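Local coordinates for protein cleavage stimulation factor 77 (Encephalitozoon cuniculi, PDB 2UY1) that probably takes part in 3'-end processing of pre-mRNA and may bind mRNA, at residues 195-198 against 199-203; 218-221 against 222-226. All blocks are in the same frame, centred on the assembly; numbering follows the deposited sequence.

The two contacts sit on successive helices of the suppressor-of-forked family region, contact 1 on helix 193-208 and contact 2 on helix 213-225. In chain order 195-203 comes first, and the short connection after helix 193-208 turns the chain back, so that the two stretches run roughly antiparallel as the arms of a helical hairpin. Their centres lie about 11 Å apart and their side chains touch. H199 ND1 and Y219 OH, 2.6 Å apart, form a probable hydrogen bond, while H202 lies against the rings of both Y219 and Y222. Histidine, tyrosine and aliphatic groups thus join the two helices inside one helix pair of the all-helical, superhelical array expected for this family.

Contact 1 (195-198 against 199-203); sequences ESRM and HFIHN
The imidazole of H199 meets the carboxylate of E195 at its edge, the ring of H202 has M198 O at its own edge, and the guanidinium of R197 has I201 CD1 over one face, offset toward the rim. All three pairs are i to i+4 neighbours on helix 193-208 of an all-alpha fold that the family places with the tetratricopeptide repeats. E195 and H199 run side by side. With CG anti to the backbone N (chi1 178°) and the chain extended beyond it, E195 offers the anti lone pair of OE2 to H199 NE2 at 3.1 Å, nearly in the ring plane, although carboxylate and ring are turned 64° apart. Q228 NE2 also binds OE2, and Y219 OH occupies H199 ND1, so both ring nitrogens are engaged and the rotation of the imidazole is fixed from two ends. The buried guanidinium of R197 finds its polar partners outside this helix: NE forms a salt bridge with E182, and NH1 bonds to the carbonyl of N80. M198 bends at chi2 and chi3, bringing CE to 3.6 Å from H202 CE1. Besides the helical bond from H202 N, 3.1 Å away, M198 O takes a second one from H202 ND1 at 2.8 Å, the two donors arriving from opposite faces of the carbonyl plane.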
# COMPACT_ATOMS: atom_id res chain seq x y z
N GLU B 195 -39.33 1.17 -24.17
CA GLU B 195 -38.54 2.21 -24.82
C GLU B 195 -39.06 3.65 -24.56
O GLU B 195 -38.29 4.54 -24.23
CB GLU B 195 -38.47 1.92 -26.32
CG GLU B 195 -37.70 2.98 -27.11
CD GLU B 195 -37.60 2.73 -28.62
OE1 GLU B 195 -37.77 1.57 -29.07
OE2 GLU B 195 -37.31 3.73 -29.34
N SER B 196 -40.38 3.84 -24.70
CA SER B 196 -41.04 5.12 -24.51
C SER B 196 -40.84 5.57 -23.05
O SER B 196 -40.43 6.72 -22.75
CB SER B 196 -42.52 4.94 -24.89
OG SER B 196 -43.24 6.16 -24.81
N ARG B 197 -41.10 4.64 -22.14
CA ARG B 197 -40.85 4.88 -20.74
C ARG B 197 -39.39 5.27 -20.45
O ARG B 197 -39.13 6.11 -19.59
CB ARG B 197 -41.24 3.67 -19.88
CG ARG B 197 -41.00 3.92 -18.34
CD ARG B 197 -41.93 3.10 -17.43
NE ARG B 197 -41.66 3.34 -16.02
CZ ARG B 197 -42.23 4.31 -15.29
NH1 ARG B 197 -43.10 5.17 -15.85
NH2 ARG B 197 -41.90 4.43 -14.01
N MET B 198 -38.47 4.62 -21.14
CA MET B 198 -37.02 4.80 -20.89
C MET B 198 -36.52 6.15 -21.45
O MET B 198 -35.61 6.79 -20.88
CB MET B 198 -36.23 3.63 -21.52
CG MET B 198 -36.32 2.27 -20.76
SD MET B 198 -36.28 2.42 -18.96
CE MET B 198 -34.67 3.18 -18.69
N HIS B 199 -37.08 6.56 -22.58
CA HIS B 199 -36.77 7.87 -23.17
C HIS B 199 -37.14 8.96 -22.17
O HIS B 199 -36.32 9.80 -21.88
CB HIS B 199 -37.50 8.07 -24.49
CG HIS B 199 -36.91 7.28 -25.63
ND1 HIS B 199 -35.60 7.38 -26.02
CD2 HIS B 199 -37.49 6.42 -26.50
CE1 HIS B 199 -35.38 6.61 -27.07
NE2 HIS B 199 -36.51 6.01 -27.38
N PHE B 200 -38.35 8.89 -21.61
CA PHE B 200 -38.81 9.91 -20.66
C PHE B 200 -37.85 10.01 -19.49
O PHE B 200 -37.46 11.11 -19.09
CB PHE B 200 -40.23 9.62 -20.11
CG PHE B 200 -40.55 10.42 -18.90
CD1 PHE B 200 -41.01 11.73 -19.02
CD2 PHE B 200 -40.32 9.91 -17.65
CE1 PHE B 200 -41.25 12.48 -17.90
CE2 PHE B 200 -40.56 10.67 -16.50
CZ PHE B 200 -41.04 11.93 -16.62
N ILE B 201 -37.53 8.85 -18.90
CA ILE B 201 -36.68 8.81 -17.71
C ILE B 201 -35.33 9.45 -18.00
O ILE B 201 -34.90 10.32 -17.25
CB ILE B 201 -36.60 7.33 -17.11
CG1 ILE B 201 -37.94 6.97 -16.43
CG2 ILE B 201 -35.40 7.13 -16.20
CD1 ILE B 201 -38.00 5.58 -15.74
N HIS B 202 -34.66 9.07 -19.09
CA HIS B 202 -33.34 9.63 -19.45
C HIS B 202 -33.41 11.14 -19.78
O HIS B 202 -32.55 11.92 -19.37
CB HIS B 202 -32.73 8.90 -20.65
CG HIS B 202 -32.19 7.54 -20.34
ND1 HIS B 202 -32.91 6.38 -20.54
CD2 HIS B 202 -30.98 7.15 -19.86
CE1 HIS B 202 -32.19 5.33 -20.15
NE2 HIS B 202 -31.01 5.77 -19.75
N ASN B 203 -34.44 11.56 -20.51
CA ASN B 203 -34.59 13.00 -20.81
C ASN B 203 -34.90 13.82 -19.58
O ASN B 203 -34.33 14.90 -19.39
CB ASN B 203 -35.67 13.22 -21.85
CG ASN B 203 -35.19 12.98 -23.23
OD1 ASN B 203 -35.64 12.05 -23.91
ND2 ASN B 203 -34.23 13.78 -23.67

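Contact 2 (218-221 against 222-226); sequences FYSE and YLIGI
The last turns of helix 213-225, one arm of an antiparallel helical hairpin, carry this local contact, in which Y219 is gripped by residues three and four positions further on. L223 rises over one face of the phenol: its CD1 stands 4.0 Å from the centroid of the Y219 ring and only 4° off the ring normal, a CH-pi contact over the centre. Y222 approaches the same ring at its edge, where its CD2 comes to 3.9 Å from Y219 CE1. Y219 has CG anti to the backbone N (chi1 -160°) and L223 has CG beside its own N (chi1 -83°); the two side chains meet at an oblique angle. The backbone joins this pair too, L223 N donating to Y219 O at 2.8 Å, while Y219 OH has H199 ND1 as its partner.

On another side of the helix the pattern is more polar. I224 lays CG1 3.1 Å from S220 O, a tight approach, and its CD1 passes 3.9 Å from E221 OE2. The hydroxyl of Y251 bonds to both S220 OG and E221 OE2. E221 OE1 makes a salt bridge to a basic side chain of another protein chain, and a basic side chain of that chain also packs on I224. The helix then runs out: G225 N still reaches E221 O at 3.1 Å, and I226, the first residue to leave helical phi/psi, still donates its N to Y222 O. Y219, Y222 and L223 pack on helix 193-208 while S220 lies against helix 229-242, as in the stacked antiparallel helix pairs of the tetratricopeptide-like (HAT) repeat fold expected for this family.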
# COMPACT_ATOMS: atom_id res chain seq x y z
N PHE B 218 -25.12 8.05 -19.73
CA PHE B 218 -26.16 7.03 -19.42
C PHE B 218 -27.13 6.82 -20.60
O PHE B 218 -27.36 5.69 -21.05
CB PHE B 218 -27.06 7.43 -18.24
CG PHE B 218 -26.37 7.56 -16.89
CD1 PHE B 218 -25.14 6.95 -16.60
CD2 PHE B 218 -27.04 8.24 -15.88
CE1 PHE B 218 -24.55 7.08 -15.32
CE2 PHE B 218 -26.46 8.36 -14.62
CZ PHE B 218 -25.21 7.79 -14.35
N TYR B 219 -27.68 7.93 -21.09
CA TYR B 219 -28.60 7.93 -22.25
C TYR B 219 -27.92 7.49 -23.53
O TYR B 219 -28.48 6.70 -24.30
CB TYR B 219 -29.24 9.32 -22.44
CG TYR B 219 -30.52 9.34 -23.27
CD1 TYR B 219 -31.30 8.20 -23.41
CD2 TYR B 219 -30.99 10.52 -23.83
CE1 TYR B 219 -32.50 8.22 -24.11
CE2 TYR B 219 -32.17 10.56 -24.58
CZ TYR B 219 -32.92 9.43 -24.71
OH TYR B 219 -34.08 9.46 -25.45
N SER B 220 -26.73 8.02 -23.79
CA SER B 220 -25.99 7.60 -24.98
C SER B 220 -25.87 6.06 -25.02
O SER B 220 -26.12 5.42 -26.06
CB SER B 220 -24.59 8.25 -24.96
OG SER B 220 -23.76 7.72 -26.00
N GLU B 221 -25.49 5.49 -23.87
CA GLU B 221 -25.28 4.04 -23.74
C GLU B 221 -26.59 3.30 -23.92
O GLU B 221 -26.63 2.36 -24.67
CB GLU B 221 -24.64 3.65 -22.42
CG GLU B 221 -23.11 3.89 -22.34
CD GLU B 221 -22.28 3.13 -23.37
OE1 GLU B 221 -22.11 1.89 -23.23
OE2 GLU B 221 -21.73 3.77 -24.28
N TYR B 222 -27.65 3.79 -23.28
CA TYR B 222 -28.98 3.22 -23.50
C TYR B 222 -29.34 3.23 -24.98
O TYR B 222 -29.79 2.22 -25.53
CB TYR B 222 -30.03 3.97 -22.69
CG TYR B 222 -31.41 3.55 -23.11
CD1 TYR B 222 -31.91 2.29 -22.74
CD2 TYR B 222 -32.21 4.38 -23.89
CE1 TYR B 222 -33.20 1.87 -23.13
CE2 TYR B 222 -33.49 3.98 -24.28
CZ TYR B 222 -33.97 2.73 -23.91
OH TYR B 222 -35.23 2.32 -24.30
N LEU B 223 -29.13 4.37 -25.62
CA LEU B 223 -29.51 4.56 -27.02
C LEU B 223 -28.72 3.66 -27.94
O LEU B 223 -29.28 3.16 -28.91
CB LEU B 223 -29.28 6.01 -27.44
CG LEU B 223 -30.43 6.94 -27.05
CD1 LEU B 223 -29.99 8.36 -27.41
CD2 LEU B 223 -31.80 6.58 -27.68
N ILE B 224 -27.44 3.44 -27.61
CA ILE B 224 -26.54 2.57 -28.40
C ILE B 224 -27.05 1.13 -28.32
O ILE B 224 -27.02 0.39 -29.28
CB ILE B 224 -25.06 2.70 -27.92
CG1 ILE B 224 -24.46 4.07 -28.30
CG2 ILE B 224 -24.18 1.56 -28.43
CD1 ILE B 224 -22.93 4.23 -28.00
N GLY B 225 -27.57 0.74 -27.16
CA GLY B 225 -27.95 -0.65 -26.93
C GLY B 225 -29.27 -0.98 -27.57
O GLY B 225 -29.55 -2.16 -27.84
N ILE B 226 -30.08 0.05 -27.83
CA ILE B 226 -31.30 -0.11 -28.64
C ILE B 226 -31.14 0.16 -30.11
O ILE B 226 -32.12 0.16 -30.85
CB ILE B 226 -32.58 0.63 -28.10
CG1 ILE B 226 -32.43 2.16 -28.07
CG2 ILE B 226 -33.03 0.01 -26.81
CD1 ILE B 226 -33.74 2.81 -27.54